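Side-chain contacts in lactate racemase (Thermoanaerobacterium thermosaccharolyticum, PDB 2YJG), which interconverts the D- and L-isomers of lactate, using a nickel pincer cofactor derived from nicotinic acid mononucleotide: residues Glu304-Asp309 / Val421-Lys426; Phe15-Glu20 / Ile279-Asn284. One frame throughout, in Å; residues are numbered along the deposited sequence.

Interaction 1 (Glu304-Asp309 / Val421-Lys426); sequences EAACKD and VIVREK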
loop_
_atom_site.group_PDB
_atom_site.type_symbol
_atom_site.label_atom_id
_atom_site.label_comp_id
_atom_site.label_asym_id
_atom_site.label_seq_id
_atom_site.Cartn_x
_atom_site.Cartn_y
_atom_site.Cartn_z
ATOM N N GLU A 304 8.236 -39.952 12.795
ATOM C CA GLU A 304 9.393 -40.470 13.455
ATOM C C GLU A 304 9.078 -40.816 14.911
ATOM O O GLU A 304 9.472 -41.864 15.381
ATOM C CB GLU A 304 10.478 -39.383 13.470
ATOM C CG GLU A 304 11.826 -39.755 14.098
ATOM C CD GLU A 304 12.755 -38.519 14.161
ATOM O OE1 GLU A 304 12.243 -37.399 14.207
ATOM O OE2 GLU A 304 13.999 -38.667 14.204
ATOM N N ALA A 305 8.418 -39.897 15.599
ATOM C CA ALA A 305 8.059 -40.026 16.976
ATOM C C ALA A 305 7.049 -41.165 17.250
ATOM O O ALA A 305 7.056 -41.715 18.352
ATOM C CB ALA A 305 7.546 -38.709 17.480
ATOM N N ALA A 306 6.258 -41.552 16.251
ATOM C CA ALA A 306 5.297 -42.666 16.380
ATOM C C ALA A 306 5.729 -43.952 15.762
ATOM O O ALA A 306 4.907 -44.893 15.691
ATOM C CB ALA A 306 3.935 -42.270 15.762
ATOM N N CYS A 307 6.977 -44.018 15.282
ATOM C CA CYS A 307 7.474 -45.164 14.563
ATOM C C CYS A 307 8.568 -45.870 15.396
ATOM O O CYS A 307 9.376 -45.223 16.070
ATOM C CB CYS A 307 8.016 -44.685 13.227
ATOM S SG CYS A 307 8.239 -45.901 12.001
ATOM N N LYS A 308 8.543 -47.199 15.396
ATOM C CA LYS A 308 9.625 -47.992 15.933
ATOM C C LYS A 308 10.902 -47.825 15.076
ATOM O O LYS A 308 10.845 -47.622 13.861
ATOM C CB LYS A 308 9.212 -49.475 15.939
ATOM C CG LYS A 308 8.146 -49.850 16.964
ATOM C CD LYS A 308 7.987 -51.377 16.937
ATOM C CE LYS A 308 6.577 -51.822 17.308
ATOM N NZ LYS A 308 6.344 -53.307 17.032
ATOM N N ASP A 309 12.054 -47.947 15.720
ATOM C CA ASP A 309 13.338 -47.940 15.040
ATOM C C ASP A 309 13.327 -48.945 13.955
ATOM O O ASP A 309 12.905 -50.114 14.136
ATOM C CB ASP A 309 14.502 -48.264 15.994
ATOM C CG ASP A 309 14.499 -47.384 17.268
ATOM O OD1 ASP A 309 14.427 -46.123 17.161
ATOM O OD2 ASP A 309 14.545 -47.967 18.397
ATOM N N VAL A 421 0.238 -31.736 15.031
ATOM C CA VAL A 421 0.278 -32.443 16.269
ATOM C C VAL A 421 1.660 -32.374 16.941
ATOM O O VAL A 421 2.691 -32.113 16.279
ATOM C CB VAL A 421 -0.103 -33.933 16.039
ATOM C CG1 VAL A 421 -1.578 -34.057 15.554
ATOM C CG2 VAL A 421 0.818 -34.607 15.038
ATOM N N ILE A 422 1.650 -32.690 18.240
ATOM C CA ILE A 422 2.837 -32.940 19.034
ATOM C C ILE A 422 2.718 -34.397 19.422
ATOM O O ILE A 422 1.854 -34.763 20.247
ATOM C CB ILE A 422 2.877 -32.054 20.324
ATOM C CG1 ILE A 422 2.953 -30.562 19.937
ATOM C CG2 ILE A 422 4.045 -32.371 21.238
ATOM C CD1 ILE A 422 2.489 -29.728 21.084
ATOM N N VAL A 423 3.598 -35.233 18.864
ATOM C CA VAL A 423 3.501 -36.675 19.147
ATOM C C VAL A 423 4.346 -36.989 20.394
ATOM O O VAL A 423 5.551 -36.793 20.380
ATOM C CB VAL A 423 3.952 -37.525 17.980
ATOM C CG1 VAL A 423 3.927 -39.110 18.361
ATOM C CG2 VAL A 423 3.119 -37.247 16.737
ATOM N N ARG A 424 3.694 -37.528 21.425
ATOM C CA ARG A 424 4.312 -37.923 22.641
ATOM C C ARG A 424 4.237 -39.426 22.736
ATOM O O ARG A 424 3.172 -39.988 22.562
ATOM C CB ARG A 424 3.540 -37.267 23.760
ATOM C CG ARG A 424 4.041 -37.510 25.175
ATOM C CD ARG A 424 2.812 -37.666 26.102
ATOM N NE ARG A 424 3.094 -37.967 27.513
ATOM C CZ ARG A 424 3.119 -39.187 28.063
ATOM N NH1 ARG A 424 2.892 -40.297 27.347
ATOM N NH2 ARG A 424 3.378 -39.306 29.370
ATOM N N GLU A 425 5.386 -40.069 22.948
ATOM C CA GLU A 425 5.471 -41.509 23.178
ATOM C C GLU A 425 4.770 -41.923 24.457
ATOM O O GLU A 425 5.005 -41.361 25.533
ATOM C CB GLU A 425 6.936 -41.949 23.233
ATOM C CG GLU A 425 7.167 -43.465 23.327
ATOM C CD GLU A 425 8.596 -43.863 22.933
ATOM O OE1 GLU A 425 9.277 -43.057 22.270
ATOM O OE2 GLU A 425 9.029 -44.991 23.274
ATOM N N LYS A 426 3.931 -42.943 24.332
ATOM C CA LYS A 426 2.982 -43.327 25.388
ATOM C C LYS A 426 3.650 -44.086 26.533
ATOM O O LYS A 426 3.388 -43.762 27.701
ATOM C CB LYS A 426 1.866 -44.166 24.757
ATOM C CG LYS A 426 0.665 -44.429 25.603
ATOM C CD LYS A 426 -0.358 -45.236 24.823
ATOM C CE LYS A 426 -1.255 -44.341 23.982
ATOM N NZ LYS A 426 -1.928 -45.106 22.875
#

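Interaction 2 (Phe15-Glu20 / Ile279-Asn284); sequences FDLPDE and IVITSN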
loop_
_atom_site.group_PDB
_atom_site.type_symbol
_atom_site.label_atom_id
_atom_site.label_comp_id
_atom_site.label_asym_id
_atom_site.label_seq_id
_atom_site.Cartn_x
_atom_site.Cartn_y
_atom_site.Cartn_z
ATOM N N PHE A 15 -8.757 -43.277 1.897
ATOM C CA PHE A 15 -8.090 -44.528 2.011
ATOM C C PHE A 15 -8.889 -45.399 2.941
ATOM O O PHE A 15 -9.128 -45.005 4.071
ATOM C CB PHE A 15 -6.718 -44.295 2.603
ATOM C CG PHE A 15 -5.831 -45.482 2.544
ATOM C CD1 PHE A 15 -5.757 -46.258 1.381
ATOM C CD2 PHE A 15 -5.035 -45.819 3.632
ATOM C CE1 PHE A 15 -4.926 -47.363 1.307
ATOM C CE2 PHE A 15 -4.187 -46.910 3.563
ATOM C CZ PHE A 15 -4.132 -47.682 2.395
ATOM N N ASP A 16 -9.254 -46.580 2.468
ATOM C CA ASP A 16 -9.884 -47.582 3.329
ATOM C C ASP A 16 -8.829 -48.449 3.938
ATOM O O ASP A 16 -8.200 -49.208 3.218
ATOM C CB ASP A 16 -10.796 -48.441 2.488
ATOM C CG ASP A 16 -11.767 -49.215 3.308
ATOM O OD1 ASP A 16 -11.543 -49.325 4.526
ATOM O OD2 ASP A 16 -12.749 -49.726 2.708
ATOM N N LEU A 17 -8.610 -48.342 5.250
ATOM C CA LEU A 17 -7.591 -49.149 5.928
ATOM C C LEU A 17 -8.282 -50.044 6.971
ATOM O O LEU A 17 -8.935 -49.511 7.878
ATOM C CB LEU A 17 -6.585 -48.250 6.665
ATOM C CG LEU A 17 -5.456 -48.941 7.393
ATOM C CD1 LEU A 17 -4.602 -49.901 6.512
ATOM C CD2 LEU A 17 -4.621 -47.781 8.030
ATOM N N PRO A 18 -8.126 -51.358 6.858
ATOM C CA PRO A 18 -8.875 -52.216 7.762
ATOM C C PRO A 18 -8.564 -51.994 9.236
ATOM O O PRO A 18 -7.371 -51.948 9.640
ATOM C CB PRO A 18 -8.465 -53.623 7.353
ATOM C CG PRO A 18 -7.509 -53.491 6.182
ATOM C CD PRO A 18 -7.591 -52.108 5.707
ATOM N N ASP A 19 -9.629 -51.892 10.045
ATOM C CA ASP A 19 -9.471 -51.555 11.456
ATOM C C ASP A 19 -8.473 -52.456 12.191
ATOM O O ASP A 19 -7.743 -52.003 13.076
ATOM C CB ASP A 19 -10.839 -51.641 12.188
ATOM C CG ASP A 19 -11.888 -50.646 11.676
ATOM O OD1 ASP A 19 -11.593 -49.522 11.166
ATOM O OD2 ASP A 19 -13.085 -50.969 11.856
ATOM N N GLU A 20 -8.407 -53.735 11.823
ATOM C CA GLU A 20 -7.522 -54.691 12.509
ATOM C C GLU A 20 -6.022 -54.359 12.356
ATOM O O GLU A 20 -5.202 -54.749 13.199
ATOM C CB GLU A 20 -7.771 -56.145 12.059
ATOM C CG GLU A 20 -7.618 -56.431 10.559
ATOM C CD GLU A 20 -6.969 -57.803 10.219
ATOM O OE1 GLU A 20 -6.414 -58.507 11.092
ATOM O OE2 GLU A 20 -6.974 -58.190 9.036
ATOM N N ILE A 279 4.727 -49.202 11.245
ATOM C CA ILE A 279 4.325 -48.336 10.105
ATOM C C ILE A 279 3.507 -47.154 10.637
ATOM O O ILE A 279 2.636 -47.313 11.497
ATOM C CB ILE A 279 3.518 -49.104 9.025
ATOM C CG1 ILE A 279 4.302 -50.285 8.470
ATOM C CG2 ILE A 279 3.161 -48.238 7.845
ATOM C CD1 ILE A 279 3.405 -51.233 7.515
ATOM N N VAL A 280 3.816 -45.967 10.134
ATOM C CA VAL A 280 3.033 -44.804 10.389
ATOM C C VAL A 280 2.580 -44.257 9.037
ATOM O O VAL A 280 3.385 -44.221 8.088
ATOM C CB VAL A 280 3.885 -43.728 11.081
ATOM C CG1 VAL A 280 3.080 -42.525 11.291
ATOM C CG2 VAL A 280 4.543 -44.234 12.402
ATOM N N ILE A 281 1.323 -43.815 8.939
ATOM C CA ILE A 281 0.794 -43.050 7.805
ATOM C C ILE A 281 0.459 -41.669 8.256
ATOM O O ILE A 281 -0.265 -41.480 9.247
ATOM C CB ILE A 281 -0.493 -43.659 7.195
ATOM C CG1 ILE A 281 -0.153 -45.021 6.610
ATOM C CG2 ILE A 281 -1.107 -42.663 6.211
ATOM C CD1 ILE A 281 -1.385 -45.811 6.040
ATOM N N THR A 282 1.038 -40.677 7.596
ATOM C CA THR A 282 0.724 -39.287 7.945
ATOM C C THR A 282 0.725 -38.373 6.687
ATOM O O THR A 282 0.775 -38.876 5.546
ATOM C CB THR A 282 1.678 -38.787 9.032
ATOM O OG1 THR A 282 1.178 -37.586 9.615
ATOM C CG2 THR A 282 3.134 -38.609 8.461
ATOM N N SER A 283 0.534 -37.081 6.912
ATOM C CA SER A 283 0.479 -36.099 5.816
ATOM C C SER A 283 1.141 -34.820 6.253
ATOM O O SER A 283 1.529 -34.670 7.409
ATOM C CB SER A 283 -0.958 -35.791 5.414
ATOM O OG SER A 283 -1.487 -34.814 6.236
ATOM N N ASN A 284 1.326 -33.893 5.333
ATOM C CA ASN A 284 1.820 -32.591 5.747
ATOM C C ASN A 284 0.752 -31.534 5.735
ATOM O O ASN A 284 1.078 -30.422 5.388
ATOM C CB ASN A 284 2.966 -32.076 4.897
ATOM C CG ASN A 284 4.091 -31.496 5.747
ATOM O OD1 ASN A 284 4.541 -32.167 6.645
ATOM N ND2 ASN A 284 4.481 -30.216 5.515
#

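Interaction 1 (Glu304-Asp309 / Val421-Lys426)
V423 and A305 pass alongside each other, their CA-CB bonds pointing in nearly opposite directions (about 148°) but well offset from a common line, whereas the bond of A306 lies across that of V423 at about 96°. The setting is the parallel alpha/beta part of the C-terminal domain: A305 ends helix 293-305, the connecting helix of a beta-alpha-beta unit between the neighbouring parallel strands 279-283 and 311-316, and V423 belongs to strand 422-425 close to the chain terminus. A single branch of the valine does most of the touching. CG1 stands anti to the backbone N (chi1 176°), which carries this methyl to the helix end, 3.7 Å from CB of A305. The stem of the side chain is almost as near, CB of V423 being 3.8 Å from CB of A305, so two points of contact define the approach. The CA atoms of A305 and V423 are 6.1 Å apart, a separation bridged by one methyl and one short branched side chain. A306 is where helical backbone angles are lost, and the chain there turns to bond through its backbone with A277. Strand 422-425 pairs in parallel with strand 271-277, and A306 and V423 both also rest on A274 and on I415, giving the junction a common apolar lining. K298, seven residues (about two turns) earlier on the same helix, is inferred by similarity to bind substrate, and the side chain of V423 is about 11 Å from that of K298. A306 turns its methyl aside, and V423 CG1 is 4.0 Å from A306 N and 4.1 Å from A306 CB.

Interaction 2 (Phe15-Glu20 / Ile279-Asn284)
The CD1 methyl of I281 reaches two side chains that descend from the other segment, F15 and L17. The closer fit is with the phenylalanine: CE2 of F15 is 3.9 Å from I281 CD1, and the methyl comes to the ring obliquely while the two side chains cross at about a right angle. L17 makes the looser half, its CD2 lying 4.3 Å from the same I281 CD1. Seen from that methyl carbon, F15 CE2 and L17 CD2 subtend about 68°, so it sits against both F15 and L17 at once, in line with neither. Extension of the isoleucine makes this reach possible: CD1 is anti to CA (chi2 176°), and the CA atoms of L17 and I281 remain 10.5 Å apart.

F15 lies on the second strand of the N-terminal beta hairpin, 3-8 with 11-16, which is laid over one face of the parallel sheet of the C-terminal domain. I281 is on an inner strand of that sheet, between 412-415 and 311-316. Helix 395-405 helps close the apolar side, with L395 against F15 and L399 against L17, while I412 packs on both L17 and I281.

The outer side is quite different in character. D16, P18, D19 and E20 are exposed, and the chain passes there from the strand into a 3-10 turn. D19 OD1 accepts a hydrogen bond from the backbone N of A2, tying that turn to the start of the chain.

Interaction 2 and interaction 1 have their centres 15 Å apart and lie on opposite sides of strand 279-283, which is a segment of interaction 2 and touches 304-309 of interaction 1 through V280. I281 faces the N-terminal hairpin, whereas V280 points the other way, its CG2 packing 3.4 Å from A306 O and 3.6 Å from C307 CB. Along the chain they come in series: 15-20 and 279-284 belong to interaction 2, and helix 293-305 then leads to 304-309, which meets 421-426. One inner strand thus connects both layers, so residues from the two extremes of the chain are gathered onto the same alpha/beta domain, strand 22-25 even joining its parallel sheet.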